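Local coordinates for protein aminotransferase AspB (Helicobacter pylori 26695, PDB 3EZS) that probably acts as a pyridoxal 5'-phosphate-dependent transaminase of the class I and II aminotransferase family, transferring amino groups between amino acids and keto acids, at residues A[312-317]-A[350-355]. Sequence-based numbering, arbitrary orientation.
Sequences VYLPVQ and VRLALV
Val312 and Leu352 face each other as a hydrogen-bonded antiparallel pair: Val312 N donates to Leu352 O (3.0 Å), and Leu352 N returns a bond to Val312 O at 2.9 Å, both donors lying in the carbonyl plane. Two residues along, the exchange repeats between Leu314 and Val350, where Leu314 N meets Val350 O almost head-on (C=O...N angle 169°). Between these rungs Tyr313 and Arg351 form a non-hydrogen-bonded pair, and Arg351 CA makes a CA-H...O contact with Val312 O.

The strands are an edge and the centre of the small three-stranded antiparallel sheet in the C-terminal part of this fold type I aminotransferase. The face carrying Val312, Leu314, Val350 and Leu352 is buried, Leu314 and Leu352 resting on helix 358-372; valine and leucine fill it without polar groups needing partners. Leu314 and Val350 run side by side, with Leu314 CB 4.0 Å from Val350 CG2, while Val312 CB lies 4.0 Å from Leu352 CB. With Val312 CG1 anti to the backbone N (chi1 178°), CG2 sits beside that N and meets Leu354 CD1 at 3.8 Å, just past strand 349-353. Past strand 311-315, Val316 CG2 approaches Val350 CG1, and Phe322 of helix 319-330 touches both valines.

On the opposite face Tyr313's flat ring suits stacking on Tyr349. Arg351's long chain bends at chi3 (73°), carrying its guanidinium away from segment 312-317 to bond through NH2 to Gly29 O and through NH1 to Asn165 OD1.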
loop_
_atom_site.group_PDB
_atom_site.type_symbol
_atom_site.label_atom_id
_atom_site.label_comp_id
_atom_site.label_asym_id
_atom_site.label_seq_id
_atom_site.Cartn_x
_atom_site.Cartn_y
_atom_site.Cartn_z
ATOM N N VAL A 312 -15.170 23.863 -9.952
ATOM C CA VAL A 312 -16.326 24.572 -10.480
ATOM C C VAL A 312 -17.083 23.505 -11.270
ATOM O O VAL A 312 -16.501 22.873 -12.153
ATOM C CB VAL A 312 -15.961 25.722 -11.413
ATOM C CG1 VAL A 312 -17.235 26.383 -11.970
ATOM C CG2 VAL A 312 -15.062 26.749 -10.684
ATOM N N TYR A 313 -18.348 23.270 -10.906
ATOM C CA TYR A 313 -19.232 22.303 -11.576
ATOM C C TYR A 313 -20.063 23.181 -12.513
ATOM O O TYR A 313 -21.118 23.693 -12.129
ATOM C CB TYR A 313 -20.072 21.566 -10.512
ATOM C CG TYR A 313 -20.771 20.312 -10.976
ATOM C CD1 TYR A 313 -20.045 19.197 -11.410
ATOM C CD2 TYR A 313 -22.148 20.211 -10.936
ATOM C CE1 TYR A 313 -20.692 18.033 -11.826
ATOM C CE2 TYR A 313 -22.802 19.047 -11.344
ATOM C CZ TYR A 313 -22.074 17.965 -11.785
ATOM O OH TYR A 313 -22.752 16.820 -12.185
ATOM N N LEU A 314 -19.546 23.379 -13.727
ATOM C CA LEU A 314 -20.080 24.361 -14.681
ATOM C C LEU A 314 -21.204 23.870 -15.607
ATOM O O LEU A 314 -20.972 22.976 -16.416
ATOM C CB LEU A 314 -18.919 24.897 -15.527
ATOM C CG LEU A 314 -19.109 26.179 -16.347
ATOM C CD1 LEU A 314 -19.231 27.400 -15.437
ATOM C CD2 LEU A 314 -17.926 26.337 -17.316
ATOM N N PRO A 315 -22.417 24.458 -15.489
ATOM C CA PRO A 315 -23.522 24.073 -16.366
ATOM C C PRO A 315 -23.251 24.499 -17.779
ATOM O O PRO A 315 -22.911 25.645 -18.005
ATOM C CB PRO A 315 -24.730 24.864 -15.830
ATOM C CG PRO A 315 -24.326 25.402 -14.511
ATOM C CD PRO A 315 -22.826 25.497 -14.520
ATOM N N VAL A 316 -23.372 23.562 -18.708
ATOM C CA VAL A 316 -23.181 23.803 -20.150
ATOM C C VAL A 316 -24.294 23.006 -20.825
ATOM O O VAL A 316 -24.996 22.238 -20.161
ATOM C CB VAL A 316 -21.770 23.371 -20.620
ATOM C CG1 VAL A 316 -20.717 24.248 -19.969
ATOM C CG2 VAL A 316 -21.507 21.906 -20.282
ATOM N N GLN A 317 -24.512 23.176 -22.112
ATOM C CA GLN A 317 -25.599 22.401 -22.731
ATOM C C GLN A 317 -25.239 20.902 -22.665
ATOM O O GLN A 317 -25.981 20.097 -22.084
ATOM C CB GLN A 317 -25.889 22.890 -24.148
ATOM C CG GLN A 317 -26.464 24.321 -24.188
ATOM N N VAL A 350 -19.311 20.464 -17.047
ATOM C CA VAL A 350 -17.873 20.183 -17.146
ATOM C C VAL A 350 -17.349 20.580 -15.779
ATOM O O VAL A 350 -17.874 21.524 -15.150
ATOM C CB VAL A 350 -17.070 20.935 -18.265
ATOM C CG1 VAL A 350 -17.502 20.463 -19.649
ATOM C CG2 VAL A 350 -17.145 22.470 -18.126
ATOM N N ARG A 351 -16.357 19.834 -15.302
ATOM C CA ARG A 351 -15.714 20.138 -14.059
ATOM C C ARG A 351 -14.437 20.884 -14.406
ATOM O O ARG A 351 -13.724 20.499 -15.347
ATOM C CB ARG A 351 -15.353 18.881 -13.265
ATOM C CG ARG A 351 -14.881 19.219 -11.850
ATOM C CD ARG A 351 -14.189 18.059 -11.174
ATOM N NE ARG A 351 -12.857 17.811 -11.735
ATOM C CZ ARG A 351 -12.089 16.796 -11.354
ATOM N NH1 ARG A 351 -12.475 15.985 -10.375
ATOM N NH2 ARG A 351 -10.916 16.615 -11.921
ATOM N N LEU A 352 -14.161 21.931 -13.628
ATOM C CA LEU A 352 -12.955 22.742 -13.752
ATOM C C LEU A 352 -12.180 22.605 -12.418
ATOM O O LEU A 352 -12.784 22.728 -11.349
ATOM C CB LEU A 352 -13.298 24.222 -13.974
ATOM C CG LEU A 352 -14.225 24.694 -15.108
ATOM C CD1 LEU A 352 -14.272 26.215 -15.109
ATOM C CD2 LEU A 352 -13.792 24.199 -16.462
ATOM N N ALA A 353 -10.865 22.366 -12.498
ATOM C CA ALA A 353 -10.007 22.189 -11.332
ATOM C C ALA A 353 -9.119 23.423 -11.226
ATOM O O ALA A 353 -8.183 23.576 -12.002
ATOM C CB ALA A 353 -9.165 20.890 -11.467
ATOM N N LEU A 354 -9.419 24.304 -10.266
ATOM C CA LEU A 354 -8.700 25.578 -10.141
ATOM C C LEU A 354 -7.416 25.390 -9.320
ATOM O O LEU A 354 -7.272 25.899 -8.207
ATOM C CB LEU A 354 -9.616 26.653 -9.553
ATOM C CG LEU A 354 -10.969 26.835 -10.258
ATOM C CD1 LEU A 354 -11.638 28.057 -9.696
ATOM C CD2 LEU A 354 -10.876 26.935 -11.799
ATOM N N VAL A 355 -6.473 24.680 -9.933
ATOM C CA VAL A 355 -5.239 24.261 -9.273
ATOM C C VAL A 355 -4.012 25.101 -9.643
ATOM O O VAL A 355 -2.878 24.679 -9.411
ATOM C CB VAL A 355 -5.006 22.735 -9.509
ATOM C CG1 VAL A 355 -6.161 21.932 -8.901
ATOM C CG2 VAL A 355 -4.859 22.414 -10.994
#